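Local structure of laccase (Botrytis aclada, 3SQR) at residues N76-A88 with T233-V247. The protein is a multicopper oxidase that oxidises phenolic compounds while reducing molecular oxygen to water, and probably takes part in lignin degradation and the detoxification of lignin-derived products. Sequence-based numbering, arbitrary orientation.
Sequences NSTITPDGYTRSA and TNTFDCSASTDPNCV. With NAG (2-acetamido-2-deoxy-beta-D-glucopyranose), chain H; NAG (2-acetamido-2-deoxy-beta-D-glucopyranose), chain K.
The ring of Y84 takes N245 CB over one face, in a CH-pi contact 3.9 Å from the ring centroid, and D243 OD2 near its plane at the hydroxyl edge; C246 SG makes a sulfur-aromatic contact at the edge too. H207 also stacks with this ring. At the edge of the F236 ring lie the sulfurs of the C238-C246 disulfide, which closes the 238-246 loop. Y84 OH donates to D243 OD2 over 2.5 Å; ring and carboxylate stand 83° apart, and the hydroxyl meets the oxygen from above the carboxylate plane. With CG anti to the backbone N (chi1 -166°), Y84 reaches over the 243-246 turn, where CD2 lies 3.8 Å from C246 CB. The other carboxylate oxygen, D243 OD1, accepts from N245 N in an Asx turn, so one aspartate both shapes the type I turn and receives the tyrosine.

Residues 80-85 link the antiparallel strands 67-79 and 86-91 of the first cupredoxin-like domain, and their hairpin tip fits against a loop of the second, far from the copper sites. T85 N donates to N245 O at 2.8 Å, nearly straight (165°), while V247 N bonds weakly to G83 O. D82 OD1 accepts from Y84 N, forming another Asx turn; its partner oxygen, OD2, binds H207 and N227. A water lies between the segments, 2.8 Å from D82 O and 2.6 Å from F236 O, and T80 CG2 touches V247 CG2 at 3.8 Å.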
loop_
_atom_site.group_PDB
_atom_site.type_symbol
_atom_site.label_atom_id
_atom_site.label_comp_id
_atom_site.label_asym_id
_atom_site.label_seq_id
_atom_site.Cartn_x
_atom_site.Cartn_y
_atom_site.Cartn_z
ATOM N N ASN A 76 -4.264 -16.082 13.959
ATOM C CA ASN A 76 -3.042 -16.794 13.884
ATOM C C ASN A 76 -3.301 -18.126 13.213
ATOM O O ASN A 76 -4.003 -18.971 13.757
ATOM C CB ASN A 76 -2.500 -16.903 15.309
ATOM C CG ASN A 76 -1.060 -17.291 15.341
ATOM O OD1 ASN A 76 -0.455 -17.806 14.374
ATOM N ND2 ASN A 76 -0.470 -17.060 16.512
ATOM N N SER A 77 -2.816 -18.277 11.998
ATOM C CA SER A 77 -3.246 -19.308 11.107
ATOM C C SER A 77 -2.137 -20.200 10.600
ATOM O O SER A 77 -0.934 -19.965 10.824
ATOM C CB SER A 77 -3.877 -18.587 9.897
ATOM O OG SER A 77 -4.814 -17.588 10.284
ATOM N N THR A 78 -2.527 -21.226 9.840
ATOM C CA THR A 78 -1.643 -22.086 9.140
ATOM C C THR A 78 -2.187 -22.147 7.735
ATOM O O THR A 78 -3.358 -22.368 7.557
ATOM C CB THR A 78 -1.578 -23.481 9.793
ATOM O OG1 THR A 78 -1.223 -23.270 11.160
ATOM C CG2 THR A 78 -0.627 -24.353 9.060
ATOM N N ILE A 79 -1.335 -21.867 6.764
ATOM C CA ILE A 79 -1.724 -21.962 5.372
ATOM C C ILE A 79 -0.648 -22.624 4.502
ATOM O O ILE A 79 0.533 -22.684 4.871
ATOM C CB ILE A 79 -2.090 -20.564 4.873
ATOM C CG1 ILE A 79 -0.919 -19.616 5.061
ATOM C CG2 ILE A 79 -3.318 -20.004 5.602
ATOM C CD1 ILE A 79 -1.098 -18.352 4.115
ATOM N N THR A 80 -1.075 -23.059 3.331
ATOM C CA THR A 80 -0.217 -23.628 2.342
ATOM C C THR A 80 -0.485 -23.007 0.997
ATOM O O THR A 80 -1.122 -23.603 0.138
ATOM C CB THR A 80 -0.415 -25.173 2.254
ATOM O OG1 THR A 80 -0.368 -25.695 3.564
ATOM C CG2 THR A 80 0.664 -25.793 1.392
ATOM N N PRO A 81 0.121 -21.819 0.736
ATOM C CA PRO A 81 -0.231 -21.058 -0.476
ATOM C C PRO A 81 0.486 -21.518 -1.691
ATOM O O PRO A 81 0.016 -21.287 -2.797
ATOM C CB PRO A 81 0.180 -19.626 -0.120
ATOM C CG PRO A 81 1.202 -19.807 0.994
ATOM C CD PRO A 81 0.790 -20.986 1.748
ATOM N N ASP A 82 1.641 -22.175 -1.475
ATOM C CA ASP A 82 2.575 -22.546 -2.541
ATOM C C ASP A 82 3.170 -23.928 -2.340
ATOM O O ASP A 82 4.256 -24.190 -2.840
ATOM C CB ASP A 82 3.723 -21.527 -2.671
ATOM C CG ASP A 82 4.581 -21.461 -1.438
ATOM O OD1 ASP A 82 4.229 -22.071 -0.423
ATOM O OD2 ASP A 82 5.605 -20.759 -1.398
ATOM N N GLY A 83 2.433 -24.805 -1.680
ATOM C CA GLY A 83 2.942 -26.137 -1.357
ATOM C C GLY A 83 3.841 -26.164 -0.150
ATOM O O GLY A 83 4.362 -27.218 0.162
ATOM N N TYR A 84 4.079 -25.027 0.522
ATOM C CA TYR A 84 4.797 -24.992 1.763
ATOM C C TYR A 84 3.936 -24.501 2.887
ATOM O O TYR A 84 3.388 -23.389 2.866
ATOM C CB TYR A 84 6.064 -24.073 1.654
ATOM C CG TYR A 84 7.007 -24.277 2.803
ATOM C CD1 TYR A 84 6.748 -23.728 4.037
ATOM C CD2 TYR A 84 8.159 -25.110 2.667
ATOM C CE1 TYR A 84 7.556 -23.920 5.081
ATOM C CE2 TYR A 84 8.969 -25.363 3.786
ATOM C CZ TYR A 84 8.684 -24.758 4.961
ATOM O OH TYR A 84 9.370 -24.930 6.141
ATOM N N THR A 85 3.828 -25.293 3.940
ATOM C CA THR A 85 2.922 -25.024 5.011
ATOM C C THR A 85 3.632 -24.217 6.064
ATOM O O THR A 85 4.756 -24.568 6.516
ATOM C CB THR A 85 2.362 -26.355 5.646
ATOM O OG1 THR A 85 1.733 -27.129 4.599
ATOM C CG2 THR A 85 1.429 -26.070 6.700
ATOM N N ARG A 86 3.001 -23.118 6.432
ATOM C CA ARG A 86 3.572 -22.192 7.412
ATOM C C ARG A 86 2.559 -21.416 8.142
ATOM O O ARG A 86 1.384 -21.387 7.754
ATOM C CB ARG A 86 4.565 -21.229 6.707
ATOM C CG ARG A 86 4.014 -20.534 5.477
ATOM C CD ARG A 86 4.743 -19.181 5.264
ATOM N NE ARG A 86 4.442 -18.243 6.324
ATOM C CZ ARG A 86 4.775 -16.950 6.341
ATOM N NH1 ARG A 86 5.448 -16.412 5.332
ATOM N NH2 ARG A 86 4.441 -16.213 7.384
ATOM N N SER A 87 3.019 -20.732 9.196
ATOM C CA SER A 87 2.176 -19.876 9.965
ATOM C C SER A 87 1.819 -18.658 9.094
ATOM O O SER A 87 2.541 -18.273 8.171
ATOM C CB SER A 87 2.866 -19.382 11.218
ATOM O OG SER A 87 3.977 -18.512 10.901
ATOM N N ALA A 88 0.725 -18.049 9.478
ATOM C CA ALA A 88 0.372 -16.729 8.949
ATOM C C ALA A 88 -0.427 -15.957 9.943
ATOM O O ALA A 88 -1.012 -16.491 10.872
ATOM C CB ALA A 88 -0.379 -16.847 7.600
ATOM N N THR A 233 -0.924 -17.417 -4.623
ATOM C CA THR A 233 -0.437 -18.763 -4.997
ATOM C C THR A 233 0.808 -18.771 -5.844
ATOM O O THR A 233 1.120 -17.790 -6.517
ATOM C CB THR A 233 -1.595 -19.541 -5.652
ATOM O OG1 THR A 233 -1.220 -20.904 -5.720
ATOM C CG2 THR A 233 -1.879 -18.975 -7.018
ATOM N N ASN A 234 1.542 -19.892 -5.792
ATOM C CA ASN A 234 2.608 -20.155 -6.698
ATOM C C ASN A 234 3.009 -21.623 -6.587
ATOM O O ASN A 234 2.550 -22.330 -5.682
ATOM C CB ASN A 234 3.833 -19.283 -6.398
ATOM C CG ASN A 234 4.717 -19.057 -7.602
ATOM O OD1 ASN A 234 4.551 -19.697 -8.638
ATOM N ND2 ASN A 234 5.625 -18.056 -7.504
ATOM N N THR A 235 3.769 -22.064 -7.577
ATOM C CA THR A 235 4.454 -23.333 -7.504
ATOM C C THR A 235 5.590 -23.260 -6.505
ATOM O O THR A 235 6.067 -22.181 -6.111
ATOM C CB THR A 235 5.006 -23.698 -8.842
ATOM O OG1 THR A 235 5.823 -22.616 -9.377
ATOM C CG2 THR A 235 3.901 -24.073 -9.777
ATOM N N PHE A 236 6.054 -24.413 -6.054
ATOM C CA PHE A 236 7.323 -24.479 -5.372
ATOM C C PHE A 236 7.790 -25.943 -5.477
ATOM O O PHE A 236 6.999 -26.853 -5.272
ATOM C CB PHE A 236 7.194 -24.097 -3.922
ATOM C CG PHE A 236 8.491 -23.875 -3.227
ATOM C CD1 PHE A 236 9.241 -22.731 -3.486
ATOM C CD2 PHE A 236 8.958 -24.755 -2.260
ATOM C CE1 PHE A 236 10.472 -22.524 -2.823
ATOM C CE2 PHE A 236 10.183 -24.581 -1.613
ATOM C CZ PHE A 236 10.931 -23.436 -1.856
ATOM N N ASP A 237 9.079 -26.120 -5.741
ATOM C CA ASP A 237 9.623 -27.466 -5.902
ATOM C C ASP A 237 9.979 -28.028 -4.564
ATOM O O ASP A 237 10.977 -27.637 -3.934
ATOM C CB ASP A 237 10.839 -27.405 -6.828
ATOM C CG ASP A 237 11.406 -28.791 -7.161
ATOM O OD1 ASP A 237 10.924 -29.786 -6.585
ATOM O OD2 ASP A 237 12.291 -28.818 -8.052
ATOM N N CYS A 238 9.133 -28.917 -4.075
ATOM C CA CYS A 238 9.374 -29.596 -2.824
ATOM C C CYS A 238 9.996 -31.001 -3.054
ATOM O O CYS A 238 10.256 -31.695 -2.085
ATOM C CB CYS A 238 8.068 -29.788 -2.054
ATOM S SG CYS A 238 7.498 -28.261 -1.266
ATOM N N SER A 239 10.230 -31.359 -4.314
ATOM C CA SER A 239 10.601 -32.740 -4.713
ATOM C C SER A 239 11.897 -33.230 -4.086
ATOM O O SER A 239 12.019 -34.430 -3.771
ATOM C CB SER A 239 10.695 -32.868 -6.231
ATOM O OG SER A 239 11.795 -32.147 -6.754
ATOM N N ALA A 240 12.868 -32.344 -3.929
ATOM C CA ALA A 240 14.123 -32.677 -3.238
ATOM C C ALA A 240 14.179 -32.265 -1.753
ATOM O O ALA A 240 15.261 -32.294 -1.130
ATOM C CB ALA A 240 15.283 -32.045 -3.979
ATOM N N SER A 241 13.044 -31.878 -1.160
ATOM C CA SER A 241 13.044 -31.348 0.228
ATOM C C SER A 241 12.910 -32.354 1.353
ATOM O O SER A 241 12.152 -33.281 1.262
ATOM C CB SER A 241 11.908 -30.331 0.444
ATOM O OG SER A 241 11.900 -29.924 1.816
ATOM N N THR A 242 13.561 -32.036 2.463
ATOM C CA THR A 242 13.559 -32.796 3.703
ATOM C C THR A 242 12.625 -32.200 4.770
ATOM O O THR A 242 12.520 -32.689 5.932
ATOM C CB THR A 242 15.024 -32.780 4.236
ATOM O OG1 THR A 242 15.579 -34.077 4.026
ATOM C CG2 THR A 242 15.134 -32.333 5.692
ATOM N N ASP A 243 11.980 -31.095 4.393
ATOM C CA ASP A 243 11.218 -30.298 5.329
ATOM C C ASP A 243 9.806 -30.851 5.230
ATOM O O ASP A 243 9.254 -30.889 4.134
ATOM C CB ASP A 243 11.241 -28.808 4.930
ATOM C CG ASP A 243 10.578 -27.943 5.943
ATOM O OD1 ASP A 243 9.619 -28.399 6.582
ATOM O OD2 ASP A 243 11.055 -26.812 6.159
ATOM N N PRO A 244 9.264 -31.344 6.349
ATOM C CA PRO A 244 7.926 -31.919 6.293
ATOM C C PRO A 244 6.873 -30.912 5.754
ATOM O O PRO A 244 5.893 -31.303 5.114
ATOM C CB PRO A 244 7.658 -32.334 7.756
ATOM C CG PRO A 244 8.601 -31.547 8.596
ATOM C CD PRO A 244 9.813 -31.357 7.725
ATOM N N ASN A 245 7.129 -29.625 5.981
ATOM C CA ASN A 245 6.198 -28.593 5.582
ATOM C C ASN A 245 6.212 -28.347 4.115
ATOM O O ASN A 245 5.312 -27.681 3.636
ATOM C CB ASN A 245 6.550 -27.285 6.270
ATOM C CG ASN A 245 6.205 -27.269 7.707
ATOM O OD1 ASN A 245 5.259 -27.879 8.141
ATOM N ND2 ASN A 245 6.952 -26.509 8.454
ATOM N N CYS A 246 7.250 -28.788 3.418
ATOM C CA CYS A 246 7.310 -28.703 1.976
ATOM C C CYS A 246 6.497 -29.849 1.378
ATOM O O CYS A 246 7.031 -30.813 0.799
ATOM C CB CYS A 246 8.768 -28.624 1.462
ATOM S SG CYS A 246 9.020 -27.723 -0.025
ATOM N N VAL A 247 5.165 -29.687 1.425
ATOM C CA VAL A 247 4.254 -30.752 0.984
ATOM C C VAL A 247 4.001 -30.751 -0.498
ATOM O O VAL A 247 3.553 -31.750 -1.063
ATOM C CB VAL A 247 2.913 -30.681 1.767
ATOM C CG1 VAL A 247 3.187 -30.916 3.226
ATOM C CG2 VAL A 247 2.223 -29.308 1.557
HETATM C C1 NAG H . 0.866 -17.455 16.699
HETATM C C2 NAG H . 1.489 -16.729 17.856
HETATM C C3 NAG H . 2.872 -17.282 18.103
HETATM C C4 NAG H . 2.854 -18.794 18.316
HETATM C C5 NAG H . 2.127 -19.394 17.127
HETATM C C6 NAG H . 2.042 -20.916 17.293
HETATM C C7 NAG H . 0.968 -14.374 17.867
HETATM C C8 NAG H . 1.362 -13.053 17.294
HETATM N N2 NAG H . 1.687 -15.351 17.463
HETATM O O3 NAG H . 3.424 -16.601 19.191
HETATM O O4 NAG H . 4.195 -19.261 18.324
HETATM O O5 NAG H . 0.819 -18.835 17.075
HETATM O O6 NAG H . 1.224 -21.180 18.412
HETATM O O7 NAG H . 0.036 -14.478 18.641
HETATM C C1 NAG K . 11.054 -21.942 -11.627
HETATM C C2 NAG K . 10.549 -23.356 -11.744
HETATM C C3 NAG K . 11.637 -24.243 -12.400
HETATM C C4 NAG K . 12.013 -23.571 -13.717
HETATM C C5 NAG K . 12.578 -22.196 -13.430
HETATM C C6 NAG K . 12.902 -21.474 -14.724
HETATM C C7 NAG K . 8.880 -23.849 -10.049
HETATM C C8 NAG K . 8.613 -24.278 -8.647
HETATM N N2 NAG K . 10.174 -23.781 -10.425
HETATM O O3 NAG K . 11.106 -25.533 -12.601
HETATM O O4 NAG K . 13.018 -24.250 -14.405
HETATM O O5 NAG K . 11.549 -21.459 -12.856
HETATM O O6 NAG K . 13.054 -20.129 -14.359
HETATM O O7 NAG K . 7.914 -23.552 -10.787
HETATM O O HOH W 1 4.646 -26.661 -4.126
#